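Local coordinates for USG-1 protein homolog (Pseudomonas aeruginosa, PDB 2HJS) that probably acts as an NAD(P)-dependent oxidoreductase of the aspartate-semialdehyde dehydrogenase family, although its own function has not been established, at residues 247-258 / 305-314. Numbering follows the deposited sequence.
Sequences SLSVTLQCAEPV and DPCQVNLWIV
Gln253, in the modelled conformer, one of two, closes the end of this antiparallel strand pair with both halves of its amide. In that conformer NE2 donates to Asp305 OD2 at 2.9 Å, nearly straight but from above the carboxylate plane, while OE1 accepts from Gln308 NE2 (3.2 Å) in its own amide plane, on a lone pair. The two amides stand almost perpendicular, their planes 82° apart. A bend at chi2 of Gln253 (79°), after CG sets out anti to the backbone N, turns the amide over toward the type I turn Asp305–Gln308.

At the last strand residue, Cys254 N donates to Cys307 O at 2.7 Å; beyond it, Val258 N donates to Pro306 O, which also accepts from a water shared with Val258 O. Residues 255-258 thus curl round the turn, and Val258 CG1 reaches Val309 CB at 4.0 Å.

Between 247-254 and 308-314, whose axes run 164° apart, Leu248 with Ile313, Val250 with Leu311 and Leu252 with Val309 form hydrogen-bonded antiparallel pairs. These apolar residues share one face, where Val250 CG2 touches Ile313 CD1 at 3.8 Å. Ser249, Thr251, Gln253, Gln308 and Asn310 make the other face largely polar; a water bridges Ser249 OG, the backbone O of Val250 and Asn310 ND2. Its apolar part is Ser247 CB, 3.5 Å from Trp312 CH2, obliquely to the ring.

Both strands are central in the mixed sheet of the dimerisation domain, flanked by strands 151-160 and 294-301. Leu248, Val250, Leu311 and Ile313 pack on helix 133-145. The opposite face meets the second subunit, where Asn155 of that subunit bonds Thr251 OG1 and its Asn234 bonds Gln308 OE1 and Asn310 OD1, so the polar face forms part of the dimer interface.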
# COMPACT_ATOMS: atom_id res chain seq x y z
N SER A 247 3.91 -1.96 -7.21
CA SER A 247 4.65 -2.09 -5.96
C SER A 247 3.93 -3.11 -5.06
O SER A 247 2.80 -2.88 -4.65
CB SER A 247 4.74 -0.74 -5.23
OG SER A 247 5.31 0.25 -6.09
N LEU A 248 4.57 -4.24 -4.75
CA LEU A 248 3.88 -5.31 -4.04
C LEU A 248 4.49 -5.55 -2.66
O LEU A 248 5.71 -5.65 -2.55
CB LEU A 248 3.95 -6.63 -4.83
CG LEU A 248 3.65 -6.59 -6.34
CD1 LEU A 248 3.73 -8.01 -6.92
CD2 LEU A 248 2.27 -5.99 -6.60
N SER A 249 3.65 -5.66 -1.64
CA SER A 249 4.10 -6.07 -0.33
C SER A 249 3.54 -7.46 -0.03
O SER A 249 2.33 -7.67 0.02
CB SER A 249 3.67 -5.06 0.73
OG SER A 249 4.03 -5.54 2.01
N VAL A 250 4.45 -8.42 0.12
CA VAL A 250 4.11 -9.83 0.23
C VAL A 250 4.52 -10.35 1.61
O VAL A 250 5.58 -9.99 2.11
CB VAL A 250 4.83 -10.63 -0.89
CG1 VAL A 250 4.53 -12.13 -0.82
CG2 VAL A 250 4.46 -10.07 -2.31
N THR A 251 3.66 -11.16 2.24
CA THR A 251 4.01 -11.91 3.46
C THR A 251 3.76 -13.38 3.22
O THR A 251 2.66 -13.79 2.86
CB THR A 251 3.15 -11.50 4.66
OG1 THR A 251 3.11 -10.08 4.74
CG2 THR A 251 3.74 -12.05 5.98
N LEU A 252 4.80 -14.19 3.40
CA LEU A 252 4.65 -15.63 3.32
C LEU A 252 4.73 -16.22 4.71
O LEU A 252 5.65 -15.92 5.46
CB LEU A 252 5.77 -16.26 2.49
CG LEU A 252 6.19 -15.63 1.16
CD1 LEU A 252 7.15 -16.56 0.43
CD2 LEU A 252 4.96 -15.46 0.36
N GLN A 253 3.75 -17.05 5.04
CA GLN A 253 3.77 -17.83 6.27
C GLN A 253 4.21 -19.23 5.90
O GLN A 253 3.52 -19.94 5.17
CB GLN A 253 2.39 -17.86 6.91
CG GLN A 253 2.33 -18.60 8.24
CD GLN A 253 2.86 -17.77 9.38
OE1 GLN A 253 2.49 -16.62 9.54
NE2 GLN A 253 3.74 -18.36 10.19
N CYS A 254 5.38 -19.62 6.40
CA CYS A 254 5.95 -20.90 6.04
C CYS A 254 5.87 -21.93 7.14
O CYS A 254 5.57 -21.60 8.28
CB CYS A 254 7.39 -20.71 5.60
SG CYS A 254 7.48 -19.52 4.23
N ALA A 255 6.16 -23.18 6.78
CA ALA A 255 6.01 -24.30 7.70
C ALA A 255 7.16 -24.35 8.71
O ALA A 255 6.97 -24.82 9.82
CB ALA A 255 5.92 -25.61 6.90
N GLU A 256 8.32 -23.83 8.30
CA GLU A 256 9.59 -23.93 9.03
C GLU A 256 10.17 -22.51 9.16
O GLU A 256 9.84 -21.65 8.33
CB GLU A 256 10.57 -24.81 8.23
CG GLU A 256 9.98 -26.13 7.64
CD GLU A 256 10.62 -26.55 6.30
OE1 GLU A 256 9.90 -26.53 5.27
OE2 GLU A 256 11.83 -26.89 6.29
N PRO A 257 11.00 -22.24 10.20
CA PRO A 257 11.74 -20.96 10.20
C PRO A 257 12.47 -20.71 8.87
O PRO A 257 13.14 -21.60 8.34
CB PRO A 257 12.73 -21.13 11.35
CG PRO A 257 12.03 -22.07 12.31
CD PRO A 257 11.27 -23.02 11.43
N VAL A 258 12.32 -19.51 8.32
CA VAL A 258 12.87 -19.19 7.00
C VAL A 258 14.35 -18.86 7.09
O VAL A 258 14.77 -18.04 7.90
CB VAL A 258 12.09 -18.01 6.34
CG1 VAL A 258 12.66 -17.68 4.97
CG2 VAL A 258 10.62 -18.35 6.19
N ASP A 305 7.71 -13.89 14.50
CA ASP A 305 7.64 -15.23 13.89
C ASP A 305 8.76 -15.45 12.87
O ASP A 305 8.73 -14.86 11.79
CB ASP A 305 6.27 -15.34 13.19
CG ASP A 305 5.84 -16.81 12.82
OD1 ASP A 305 6.67 -17.77 12.67
OD2 ASP A 305 4.60 -16.96 12.60
N PRO A 306 9.76 -16.30 13.21
CA PRO A 306 10.77 -16.70 12.23
C PRO A 306 10.19 -17.49 11.03
O PRO A 306 10.85 -17.60 10.01
CB PRO A 306 11.74 -17.58 13.04
CG PRO A 306 11.00 -17.94 14.29
CD PRO A 306 10.00 -16.89 14.54
N CYS A 307 8.97 -18.02 11.16
CA CYS A 307 8.30 -18.75 10.06
C CYS A 307 7.65 -17.80 9.01
O CYS A 307 7.07 -18.27 8.03
CB CYS A 307 7.25 -19.73 10.62
SG CYS A 307 7.87 -20.96 11.85
N GLN A 308 7.75 -16.49 9.24
CA GLN A 308 7.26 -15.46 8.31
C GLN A 308 8.39 -14.80 7.53
O GLN A 308 9.43 -14.51 8.09
CB GLN A 308 6.57 -14.35 9.08
CG GLN A 308 5.14 -14.63 9.43
CD GLN A 308 4.57 -13.59 10.36
OE1 GLN A 308 5.12 -12.49 10.53
NE2 GLN A 308 3.48 -13.95 11.03
N VAL A 309 8.17 -14.55 6.24
CA VAL A 309 9.14 -13.79 5.47
C VAL A 309 8.36 -12.77 4.66
O VAL A 309 7.32 -13.11 4.09
CB VAL A 309 10.09 -14.68 4.57
CG1 VAL A 309 9.31 -15.58 3.60
CG2 VAL A 309 11.12 -13.82 3.78
N ASN A 310 8.85 -11.54 4.66
CA ASN A 310 8.28 -10.46 3.85
C ASN A 310 9.14 -10.22 2.65
O ASN A 310 10.35 -10.40 2.73
CB ASN A 310 8.26 -9.17 4.65
CG ASN A 310 7.26 -9.21 5.76
OD1 ASN A 310 7.58 -9.60 6.88
ND2 ASN A 310 6.02 -8.86 5.44
N LEU A 311 8.52 -9.80 1.54
CA LEU A 311 9.22 -9.39 0.34
C LEU A 311 8.56 -8.10 -0.14
O LEU A 311 7.37 -7.94 0.02
CB LEU A 311 9.05 -10.42 -0.80
CG LEU A 311 9.28 -11.91 -0.57
CD1 LEU A 311 8.74 -12.62 -1.79
CD2 LEU A 311 10.76 -12.18 -0.46
N TRP A 312 9.34 -7.23 -0.78
CA TRP A 312 8.81 -6.06 -1.47
C TRP A 312 9.25 -6.19 -2.92
O TRP A 312 10.41 -6.44 -3.19
CB TRP A 312 9.36 -4.80 -0.83
CG TRP A 312 9.25 -3.50 -1.63
CD1 TRP A 312 10.24 -2.94 -2.42
CD2 TRP A 312 8.13 -2.59 -1.68
NE1 TRP A 312 9.78 -1.74 -2.95
CE2 TRP A 312 8.50 -1.52 -2.51
CE3 TRP A 312 6.85 -2.59 -1.10
CZ2 TRP A 312 7.65 -0.42 -2.76
CZ3 TRP A 312 5.99 -1.52 -1.36
CH2 TRP A 312 6.41 -0.44 -2.18
N ILE A 313 8.30 -6.08 -3.84
CA ILE A 313 8.56 -6.35 -5.25
C ILE A 313 8.17 -5.11 -6.07
O ILE A 313 7.09 -4.55 -5.87
CB ILE A 313 7.73 -7.57 -5.75
CG1 ILE A 313 8.00 -8.80 -4.87
CG2 ILE A 313 8.02 -7.83 -7.25
CD1 ILE A 313 7.04 -9.97 -5.14
N VAL A 314 9.04 -4.66 -6.96
CA VAL A 314 8.63 -3.60 -7.88
C VAL A 314 8.98 -4.00 -9.29
O VAL A 314 10.04 -4.58 -9.54
CB VAL A 314 9.16 -2.15 -7.51
CG1 VAL A 314 8.59 -1.64 -6.12
CG2 VAL A 314 10.67 -2.04 -7.58
O HOH W 1 6.09 -7.01 2.81
O HOH W 2 13.55 -16.59 9.76